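Alr1585 protein (Nostoc sp., PDB 5C2I) probably uses its haem to reduce hydrogen peroxide and oxidise dyes and other substrates, as a dye-decolorizing (DyP-type) peroxidase. Local coordinates at residues 45-50 with 254-259; 101-106 with 112-117; 122-127 with 135-140. The protein carries 1 engineered substitution. All coordinates share one frame; numbering follows the deposited sequence.

From the N terminus, strand 42-50 supplies the first segment of contact 1, whose partner, 254-259, comes about 200 residues later on strand 250-261. The long loop closed in this way joins the first antiparallel sheet to the second and encloses the other two contacts. Contact 2 closes a short loop between helix 100-105 and the approach to helix 117-121; contact 3 follows it in series, bringing the entry to helix 126-132 against the turn that leaves it. Both local loops return to the elements of contact 1: Tyr105 of contact 2 packs on Phe50, and Met123 of contact 3 reaches Val255, Tyr256 and Arg257.

Contact 1 (45-50 with 254-259); sequences HLFLQF and LVYRKL
His45 on strand 42-50 and Tyr256 on strand 250-261 mark the closest backbone approach, yet their CA atoms stand 10.6 Å apart, so that side chains alone span the distance between the two strands. With CG anti to the backbone N (chi1 -170°), the ring of Tyr256 projects at strand 42-50 and carries the hydroxyl to the imidazole of His45, where ND1 and Tyr256 OH lie 2.7 Å apart in a moderately bent hydrogen bond (150°). Either atom could supply the proton. The hydroxyl sits at the edge of the imidazole, near its plane, and the two rings are steeply inclined to each other in an oblique pairing. Phe47, two residues further along, comes over one face of the same tyrosine: its CZ lies above the middle of the ring, 3.5 Å from Tyr256 CZ. The planes stand at 89°, a T-shaped stack in which phenylalanine gives the edge and tyrosine the face. The tyrosine is thereby held at its end by the bond and across its face by Phe47, and the bond pairs a buried hydroxyl with a buried ring nitrogen. Leu385 and Leu387 of strand 383-390 and Leu151 of strand 150-156 pack on Tyr256 as well, while Phe144 makes another edge-to-face pair with Phe47. His45, Phe47 and Tyr256 thus form an aromatic cluster between two antiparallel sheets, as expected in the interior of the dimeric alpha+beta barrel fold of DyP-type peroxidases, where two ferredoxin-like halves face each other.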
loop_
_atom_site.group_PDB
_atom_site.type_symbol
_atom_site.label_atom_id
_atom_site.label_comp_id
_atom_site.label_asym_id
_atom_site.label_seq_id
_atom_site.Cartn_x
_atom_site.Cartn_y
_atom_site.Cartn_z
ATOM N N HIS A 45 5.675 -1.574 -27.264
ATOM C CA HIS A 45 5.341 -1.764 -28.666
ATOM C C HIS A 45 6.318 -0.938 -29.487
ATOM O O HIS A 45 6.359 0.286 -29.334
ATOM C CB HIS A 45 3.920 -1.261 -28.938
ATOM C CG HIS A 45 2.862 -2.004 -28.194
ATOM N ND1 HIS A 45 1.583 -1.510 -28.069
ATOM C CD2 HIS A 45 2.893 -3.165 -27.493
ATOM C CE1 HIS A 45 0.861 -2.366 -27.365
ATOM N NE2 HIS A 45 1.638 -3.365 -26.992
ATOM N N LEU A 46 7.119 -1.604 -30.327
ATOM C CA LEU A 46 8.072 -0.928 -31.214
ATOM C C LEU A 46 7.648 -1.127 -32.656
ATOM O O LEU A 46 7.627 -2.254 -33.163
ATOM C CB LEU A 46 9.471 -1.462 -30.995
ATOM C CG LEU A 46 10.031 -1.477 -29.598
ATOM C CD1 LEU A 46 11.383 -2.191 -29.556
ATOM C CD2 LEU A 46 10.137 -0.053 -29.058
ATOM N N PHE A 47 7.305 -0.027 -33.317
ATOM C CA PHE A 47 6.918 -0.054 -34.710
ATOM C C PHE A 47 8.139 0.223 -35.553
ATOM O O PHE A 47 8.867 1.189 -35.306
ATOM C CB PHE A 47 5.840 0.986 -35.006
ATOM C CG PHE A 47 4.521 0.654 -34.386
ATOM C CD1 PHE A 47 4.239 1.020 -33.072
ATOM C CD2 PHE A 47 3.593 -0.042 -35.085
ATOM C CE1 PHE A 47 3.019 0.701 -32.485
ATOM C CE2 PHE A 47 2.386 -0.410 -34.506
ATOM C CZ PHE A 47 2.085 -0.016 -33.223
ATOM N N LEU A 48 8.365 -0.622 -36.546
ATOM C CA LEU A 48 9.579 -0.625 -37.311
ATOM C C LEU A 48 9.389 -0.355 -38.760
ATOM O O LEU A 48 8.429 -0.798 -39.352
ATOM C CB LEU A 48 10.242 -2.000 -37.223
ATOM C CG LEU A 48 10.422 -2.581 -35.844
ATOM C CD1 LEU A 48 11.132 -3.938 -35.987
ATOM C CD2 LEU A 48 11.229 -1.658 -34.942
ATOM N N GLN A 49 10.341 0.379 -39.325
ATOM C CA GLN A 49 10.564 0.463 -40.764
ATOM C C GLN A 49 11.998 0.024 -41.036
ATOM O O GLN A 49 12.978 0.663 -40.567
ATOM C CB GLN A 49 10.391 1.870 -41.265
ATOM C CG GLN A 49 10.495 2.038 -42.766
ATOM C CD GLN A 49 10.321 3.503 -43.144
ATOM O OE1 GLN A 49 11.272 4.184 -43.424
ATOM N NE2 GLN A 49 9.097 3.984 -43.108
ATOM N N PHE A 50 12.130 -1.071 -41.768
ATOM C CA PHE A 50 13.453 -1.614 -42.058
ATOM C C PHE A 50 14.227 -0.706 -43.000
ATOM O O PHE A 50 13.649 -0.030 -43.858
ATOM C CB PHE A 50 13.326 -3.048 -42.604
ATOM C CG PHE A 50 12.683 -3.999 -41.614
ATOM C CD1 PHE A 50 13.272 -4.235 -40.369
ATOM C CD2 PHE A 50 11.528 -4.679 -41.927
ATOM C CE1 PHE A 50 12.685 -5.093 -39.450
ATOM C CE2 PHE A 50 10.946 -5.539 -41.017
ATOM C CZ PHE A 50 11.522 -5.745 -39.775
ATOM N N LEU A 254 -3.752 -9.278 -36.874
ATOM C CA LEU A 254 -3.807 -8.285 -35.845
ATOM C C LEU A 254 -4.321 -6.958 -36.394
ATOM O O LEU A 254 -3.810 -6.448 -37.403
ATOM C CB LEU A 254 -2.425 -8.070 -35.234
ATOM C CG LEU A 254 -2.286 -6.930 -34.223
ATOM C CD1 LEU A 254 -3.071 -7.147 -32.960
ATOM C CD2 LEU A 254 -0.815 -6.662 -33.896
ATOM N N VAL A 255 -5.283 -6.372 -35.711
ATOM C CA VAL A 255 -5.697 -4.986 -35.933
ATOM C C VAL A 255 -5.118 -4.199 -34.755
ATOM O O VAL A 255 -5.358 -4.567 -33.601
ATOM C CB VAL A 255 -7.230 -4.872 -35.904
ATOM C CG1 VAL A 255 -7.675 -3.394 -35.829
ATOM C CG2 VAL A 255 -7.854 -5.555 -37.097
ATOM N N TYR A 256 -4.360 -3.149 -35.036
ATOM C CA TYR A 256 -3.797 -2.245 -34.014
ATOM C C TYR A 256 -4.301 -0.841 -34.304
ATOM O O TYR A 256 -4.120 -0.357 -35.421
ATOM C CB TYR A 256 -2.255 -2.280 -34.057
ATOM C CG TYR A 256 -1.575 -1.589 -32.901
ATOM C CD1 TYR A 256 -1.708 -0.186 -32.682
ATOM C CD2 TYR A 256 -0.816 -2.289 -32.025
ATOM C CE1 TYR A 256 -1.112 0.422 -31.602
ATOM C CE2 TYR A 256 -0.171 -1.673 -30.962
ATOM C CZ TYR A 256 -0.337 -0.334 -30.736
ATOM O OH TYR A 256 0.296 0.253 -29.683
ATOM N N ARG A 257 -4.947 -0.212 -33.313
ATOM C CA ARG A 257 -5.484 1.142 -33.434
ATOM C C ARG A 257 -5.255 1.891 -32.156
ATOM O O ARG A 257 -5.607 1.383 -31.071
ATOM C CB ARG A 257 -6.972 1.112 -33.761
ATOM C CG ARG A 257 -7.270 0.564 -35.175
ATOM C CD ARG A 257 -8.719 0.181 -35.386
ATOM N NE ARG A 257 -9.678 1.282 -35.389
ATOM C CZ ARG A 257 -9.892 2.123 -36.406
ATOM N NH1 ARG A 257 -9.159 2.103 -37.522
ATOM N NH2 ARG A 257 -10.840 3.031 -36.288
ATOM N N LYS A 258 -4.644 3.086 -32.265
ATOM C CA LYS A 258 -4.458 3.932 -31.105
ATOM C C LYS A 258 -5.689 4.836 -30.949
ATOM O O LYS A 258 -5.970 5.643 -31.841
ATOM C CB LYS A 258 -3.196 4.745 -31.216
ATOM C CG LYS A 258 -2.963 5.653 -30.020
ATOM C CD LYS A 258 -1.582 6.330 -30.060
ATOM C CE LYS A 258 -1.295 7.101 -28.771
ATOM N NZ LYS A 258 0.064 7.696 -28.700
ATOM N N LEU A 259 -6.443 4.630 -29.877
ATOM C CA LEU A 259 -7.750 5.299 -29.715
ATOM C C LEU A 259 -7.684 6.229 -28.504
ATOM O O LEU A 259 -7.734 5.789 -27.360
ATOM C CB LEU A 259 -8.848 4.231 -29.569
ATOM C CG LEU A 259 -9.004 3.232 -30.705
ATOM C CD1 LEU A 259 -10.175 2.269 -30.452
ATOM C CD2 LEU A 259 -9.182 3.947 -32.031
#

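Contact 2 (101-106 with 112-117); sequences HGYEYL and QIPGDK
Tyr103 has a chi1 of -87°, and its ring is turned nearly at right angles to the plane of CA, CB and CG, which presents a face to Pro114; Ile113 sets CG1 anti to its carbonyl carbon (chi1 -65°) and continues extended, so that CG1 and CD1 run to the base of the tyrosine. The central contact is a CH-pi interaction. Pro114 CD stands over the tyrosine face, 16° off the ring normal and shifted somewhat from the centre, with Tyr103 CZ its nearest ring atom at 3.5 Å. The neighbouring Pro114 CG leans out to the phenol end and lies 3.7 Å from Tyr103 OH. The two side chains come from opposite directions, with the CD and CG methylenes of the proline nearest the aromatic ring. At the other end of the tyrosine, Ile113 CG1 approaches Tyr103 CB to 3.8 Å, while Ile113 CD1 extends to the aliphatic part of Glu104, 4.1 Å from its CG. Glu104 crosses the isoleucine at about a right angle and sends its carboxylate to Arg100, with which OE1 forms a salt bridge. A leucine in place of Tyr103 would probably leave Pro114 without its aromatic face and open a gap beside the proline ring. The contact thus lays the loop that follows helix 100-105 back against that helix. Phe119 of helix 117-121 touches Tyr103, Ile113 and Pro114 together, and Phe457 of strand 448-458 packs on both the tyrosine and the proline. The loop is gripped further by Arg120, which bonds to the carbonyl oxygens of Ile113 and Pro114, and Asp116 ends it as N-cap of helix 117-121, accepting from Phe119 N.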
loop_
_atom_site.group_PDB
_atom_site.type_symbol
_atom_site.label_atom_id
_atom_site.label_comp_id
_atom_site.label_asym_id
_atom_site.label_seq_id
_atom_site.Cartn_x
_atom_site.Cartn_y
_atom_site.Cartn_z
ATOM N N HIS A 101 3.396 -4.357 -46.137
ATOM C CA HIS A 101 4.592 -3.647 -46.614
ATOM C C HIS A 101 5.857 -4.353 -46.129
ATOM O O HIS A 101 6.885 -4.379 -46.816
ATOM C CB HIS A 101 4.585 -2.151 -46.227
ATOM C CG HIS A 101 3.783 -1.277 -47.148
ATOM N ND1 HIS A 101 2.557 -0.754 -46.790
ATOM C CD2 HIS A 101 4.012 -0.838 -48.407
ATOM C CE1 HIS A 101 2.079 -0.009 -47.768
ATOM N NE2 HIS A 101 2.938 -0.048 -48.763
ATOM N N GLY A 102 5.804 -4.882 -44.927
ATOM C CA GLY A 102 6.933 -5.617 -44.364
ATOM C C GLY A 102 7.269 -6.866 -45.152
ATOM O O GLY A 102 8.423 -7.171 -45.374
ATOM N N TYR A 103 6.251 -7.606 -45.547
ATOM C CA TYR A 103 6.435 -8.762 -46.427
ATOM C C TYR A 103 7.070 -8.362 -47.741
ATOM O O TYR A 103 7.971 -9.046 -48.233
ATOM C CB TYR A 103 5.101 -9.479 -46.684
ATOM C CG TYR A 103 4.749 -10.545 -45.633
ATOM C CD1 TYR A 103 5.197 -11.868 -45.774
ATOM C CD2 TYR A 103 3.946 -10.238 -44.535
ATOM C CE1 TYR A 103 4.840 -12.849 -44.836
ATOM C CE2 TYR A 103 3.621 -11.197 -43.577
ATOM C CZ TYR A 103 4.076 -12.503 -43.742
ATOM O OH TYR A 103 3.759 -13.437 -42.779
ATOM N N GLU A 104 6.645 -7.235 -48.291
ATOM C CA GLU A 104 7.232 -6.755 -49.549
ATOM C C GLU A 104 8.699 -6.397 -49.364
ATOM O O GLU A 104 9.518 -6.733 -50.215
ATOM C CB GLU A 104 6.436 -5.594 -50.115
ATOM C CG GLU A 104 5.076 -6.007 -50.626
ATOM C CD GLU A 104 4.348 -4.791 -51.208
ATOM O OE1 GLU A 104 4.121 -3.788 -50.520
ATOM O OE2 GLU A 104 4.031 -4.798 -52.380
ATOM N N TYR A 105 9.008 -5.693 -48.269
ATOM C CA TYR A 105 10.395 -5.352 -47.938
ATOM C C TYR A 105 11.269 -6.623 -47.888
ATOM O O TYR A 105 12.384 -6.622 -48.398
ATOM C CB TYR A 105 10.486 -4.611 -46.587
ATOM C CG TYR A 105 11.922 -4.397 -46.216
ATOM C CD1 TYR A 105 12.624 -5.379 -45.536
ATOM C CD2 TYR A 105 12.591 -3.251 -46.594
ATOM C CE1 TYR A 105 13.975 -5.209 -45.249
ATOM C CE2 TYR A 105 13.926 -3.059 -46.299
ATOM C CZ TYR A 105 14.617 -4.045 -45.624
ATOM O OH TYR A 105 15.976 -3.866 -45.343
ATOM N N LEU A 106 10.720 -7.683 -47.322
ATOM C CA LEU A 106 11.393 -8.953 -47.189
ATOM C C LEU A 106 11.451 -9.783 -48.473
ATOM O O LEU A 106 11.960 -10.888 -48.466
ATOM C CB LEU A 106 10.750 -9.760 -46.041
ATOM C CG LEU A 106 10.958 -9.137 -44.666
ATOM C CD1 LEU A 106 10.087 -9.872 -43.646
ATOM C CD2 LEU A 106 12.418 -9.126 -44.247
ATOM N N GLN A 112 2.584 -15.460 -51.965
ATOM C CA GLN A 112 2.938 -16.025 -50.645
ATOM C C GLN A 112 2.657 -15.085 -49.466
ATOM O O GLN A 112 2.921 -15.409 -48.307
ATOM C CB GLN A 112 4.430 -16.413 -50.607
ATOM C CG GLN A 112 4.709 -17.494 -51.618
ATOM C CD GLN A 112 3.934 -18.791 -51.396
ATOM O OE1 GLN A 112 3.339 -19.292 -52.313
ATOM N NE2 GLN A 112 3.942 -19.329 -50.177
ATOM N N ILE A 113 2.195 -13.892 -49.773
ATOM C CA ILE A 113 1.858 -12.939 -48.719
ATOM C C ILE A 113 0.480 -13.351 -48.196
ATOM O O ILE A 113 -0.385 -13.702 -48.968
ATOM C CB ILE A 113 1.899 -11.498 -49.268
ATOM C CG1 ILE A 113 3.366 -11.166 -49.663
ATOM C CG2 ILE A 113 1.318 -10.474 -48.284
ATOM C CD1 ILE A 113 3.568 -9.799 -50.267
ATOM N N PRO A 114 0.278 -13.308 -46.873
ATOM C CA PRO A 114 -1.052 -13.599 -46.349
ATOM C C PRO A 114 -2.167 -12.928 -47.142
ATOM O O PRO A 114 -2.050 -11.742 -47.514
ATOM C CB PRO A 114 -0.967 -13.124 -44.875
ATOM C CG PRO A 114 0.492 -13.348 -44.531
ATOM C CD PRO A 114 1.227 -12.961 -45.794
ATOM N N GLY A 115 -3.238 -13.686 -47.378
ATOM C CA GLY A 115 -4.259 -13.305 -48.322
ATOM C C GLY A 115 -5.350 -12.349 -47.888
ATOM O O GLY A 115 -6.087 -11.856 -48.741
ATOM N N ASP A 116 -5.465 -12.050 -46.604
ATOM C CA ASP A 116 -6.578 -11.203 -46.111
ATOM C C ASP A 116 -6.596 -9.864 -46.812
ATOM O O ASP A 116 -5.561 -9.184 -46.898
ATOM C CB ASP A 116 -6.451 -11.043 -44.592
ATOM C CG ASP A 116 -7.525 -10.165 -43.995
ATOM O OD1 ASP A 116 -7.328 -8.941 -43.943
ATOM O OD2 ASP A 116 -8.570 -10.715 -43.609
ATOM N N LYS A 117 -7.750 -9.447 -47.354
ATOM C CA LYS A 117 -7.754 -8.228 -48.207
ATOM C C LYS A 117 -7.467 -6.924 -47.446
ATOM O O LYS A 117 -6.650 -6.110 -47.905
ATOM C CB LYS A 117 -9.049 -8.107 -49.036
ATOM C CG LYS A 117 -9.213 -9.123 -50.138
ATOM C CD LYS A 117 -10.531 -8.863 -50.879
ATOM C CE LYS A 117 -10.628 -9.612 -52.197
ATOM N NZ LYS A 117 -10.099 -10.998 -52.090
#

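Contact 3 (122-127 with 135-140); sequences GMKNEE and PKIATW
Lys124, in the type I beta turn that links helix 117-121 to helix 126-132, meets Ile137 and Trp140 of the turn that follows the second of these helices. The methylene chain of the lysine does the touching: CG lies 3.7 Å from Trp140 CZ3 on the six-membered ring, which it approaches obliquely. Ile137 CG1 packs 3.9 Å from Lys124 CA and also stands over one face of the indole, toward its rim, so the isoleucine touches both the lysine and the tryptophan. A bend at chi4 (78°) turns the ammonium group to the carbonyl oxygens of Phe144 and Ser146. Both segments lie at helix ends: the first runs into helix 126-132 and the second leads from it toward helix 142-145. Gly122 opens the first with positive phi, and Asn125 is the N-cap of helix 126-132, its OD1 accepting from Ile128 N and, weakly, from Glu127 N. In the second, Lys136 O, just ahead of the short 3-10 segment 137-139, takes two donors, the backbone N and the hydroxyl of Thr139. Met123 O sits 4.0 Å from Trp140 CH2, while the methionine side chain leads away to Val255 and Arg257 of strand 250-261 and to Met450, which Trp140 touches as well.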
loop_
_atom_site.group_PDB
_atom_site.type_symbol
_atom_site.label_atom_id
_atom_site.label_comp_id
_atom_site.label_asym_id
_atom_site.label_seq_id
_atom_site.Cartn_x
_atom_site.Cartn_y
_atom_site.Cartn_z
ATOM N N GLY A 122 -3.834 -2.367 -46.236
ATOM C CA GLY A 122 -3.270 -1.486 -45.218
ATOM C C GLY A 122 -4.323 -0.528 -44.654
ATOM O O GLY A 122 -5.279 -0.171 -45.328
ATOM N N MET A 123 -4.129 -0.113 -43.405
ATOM C CA MET A 123 -5.110 0.769 -42.723
ATOM C C MET A 123 -5.093 2.205 -43.257
ATOM O O MET A 123 -6.006 2.961 -43.002
ATOM C CB MET A 123 -4.881 0.750 -41.198
ATOM C CG MET A 123 -6.091 1.215 -40.395
ATOM S SD MET A 123 -5.884 1.027 -38.638
ATOM C CE MET A 123 -5.930 -0.777 -38.443
ATOM N N LYS A 124 -4.033 2.590 -43.962
ATOM C CA LYS A 124 -3.991 3.898 -44.623
ATOM C C LYS A 124 -4.758 3.923 -45.952
ATOM O O LYS A 124 -5.027 5.031 -46.480
ATOM C CB LYS A 124 -2.566 4.307 -44.915
ATOM C CG LYS A 124 -1.731 4.620 -43.697
ATOM C CD LYS A 124 -0.333 5.054 -44.158
ATOM C CE LYS A 124 0.546 5.430 -43.003
ATOM N NZ LYS A 124 1.088 4.248 -42.288
ATOM N N ASN A 125 -5.136 2.751 -46.478
ATOM C CA ASN A 125 -5.834 2.671 -47.762
ATOM C C ASN A 125 -7.138 3.480 -47.716
ATOM O O ASN A 125 -7.893 3.400 -46.735
ATOM C CB ASN A 125 -6.095 1.217 -48.128
ATOM C CG ASN A 125 -6.978 1.053 -49.358
ATOM O OD1 ASN A 125 -8.196 1.241 -49.300
ATOM N ND2 ASN A 125 -6.370 0.638 -50.467
ATOM N N GLU A 126 -7.395 4.272 -48.767
ATOM C CA GLU A 126 -8.524 5.199 -48.758
ATOM C C GLU A 126 -9.887 4.483 -48.681
ATOM O O GLU A 126 -10.801 4.958 -48.003
ATOM C CB GLU A 126 -8.444 6.131 -50.007
ATOM C CG GLU A 126 -9.619 7.068 -50.217
ATOM C CD GLU A 126 -9.826 8.038 -49.063
ATOM O OE1 GLU A 126 -8.907 8.205 -48.215
ATOM O OE2 GLU A 126 -10.943 8.585 -48.950
ATOM N N GLU A 127 -10.007 3.335 -49.334
ATOM C CA GLU A 127 -11.259 2.578 -49.302
ATOM C C GLU A 127 -11.497 2.021 -47.901
ATOM O O GLU A 127 -12.597 2.088 -47.370
ATOM C CB GLU A 127 -11.245 1.377 -50.276
ATOM C CG GLU A 127 -11.272 1.733 -51.746
ATOM C CD GLU A 127 -11.207 0.483 -52.647
ATOM O OE1 GLU A 127 -11.605 -0.651 -52.246
ATOM O OE2 GLU A 127 -10.702 0.634 -53.752
ATOM N N PRO A 135 -10.774 9.004 -39.710
ATOM C CA PRO A 135 -10.377 10.334 -40.080
ATOM C C PRO A 135 -9.245 10.323 -41.101
ATOM O O PRO A 135 -8.662 9.285 -41.383
ATOM C CB PRO A 135 -9.887 10.931 -38.762
ATOM C CG PRO A 135 -9.348 9.776 -38.020
ATOM C CD PRO A 135 -10.253 8.627 -38.385
ATOM N N LYS A 136 -8.920 11.484 -41.651
ATOM C CA LYS A 136 -7.847 11.546 -42.644
ATOM C C LYS A 136 -6.520 11.119 -42.045
ATOM O O LYS A 136 -6.242 11.394 -40.882
ATOM C CB LYS A 136 -7.707 12.957 -43.206
ATOM C CG LYS A 136 -8.908 13.407 -43.998
ATOM C CD LYS A 136 -8.647 14.759 -44.643
ATOM C CE LYS A 136 -9.923 15.291 -45.279
ATOM N NZ LYS A 136 -10.198 14.574 -46.549
ATOM N N ILE A 137 -5.697 10.465 -42.862
ATOM C CA ILE A 137 -4.427 9.940 -42.392
ATOM C C ILE A 137 -3.534 11.090 -41.916
ATOM O O ILE A 137 -2.730 10.901 -41.019
ATOM C CB ILE A 137 -3.731 9.066 -43.471
ATOM C CG1 ILE A 137 -4.288 7.624 -43.459
ATOM C CG2 ILE A 137 -2.239 8.881 -43.181
ATOM C CD1 ILE A 137 -5.784 7.457 -43.388
ATOM N N ALA A 138 -3.690 12.272 -42.494
ATOM C CA ALA A 138 -2.910 13.446 -42.059
ATOM C C ALA A 138 -3.203 13.871 -40.607
ATOM O O ALA A 138 -2.448 14.645 -40.049
ATOM C CB ALA A 138 -3.132 14.634 -43.018
ATOM N N THR A 139 -4.304 13.400 -40.016
ATOM C CA THR A 139 -4.594 13.685 -38.609
ATOM C C THR A 139 -3.948 12.707 -37.657
ATOM O O THR A 139 -3.990 12.915 -36.447
ATOM C CB THR A 139 -6.105 13.685 -38.307
ATOM O OG1 THR A 139 -6.612 12.343 -38.393
ATOM C CG2 THR A 139 -6.860 14.610 -39.260
ATOM N N TRP A 140 -3.379 11.619 -38.174
ATOM C CA TRP A 140 -2.754 10.625 -37.332
ATOM C C TRP A 140 -1.511 11.168 -36.653
ATOM O O TRP A 140 -0.894 12.094 -37.153
ATOM C CB TRP A 140 -2.324 9.418 -38.145
ATOM C CG TRP A 140 -3.421 8.522 -38.654
ATOM C CD1 TRP A 140 -4.757 8.757 -38.683
ATOM C CD2 TRP A 140 -3.225 7.230 -39.253
ATOM N NE1 TRP A 140 -5.414 7.644 -39.227
ATOM C CE2 TRP A 140 -4.475 6.736 -39.631
ATOM C CE3 TRP A 140 -2.087 6.467 -39.538
ATOM C CZ2 TRP A 140 -4.640 5.457 -40.192
ATOM C CZ3 TRP A 140 -2.259 5.192 -40.124
ATOM C CH2 TRP A 140 -3.522 4.721 -40.438
#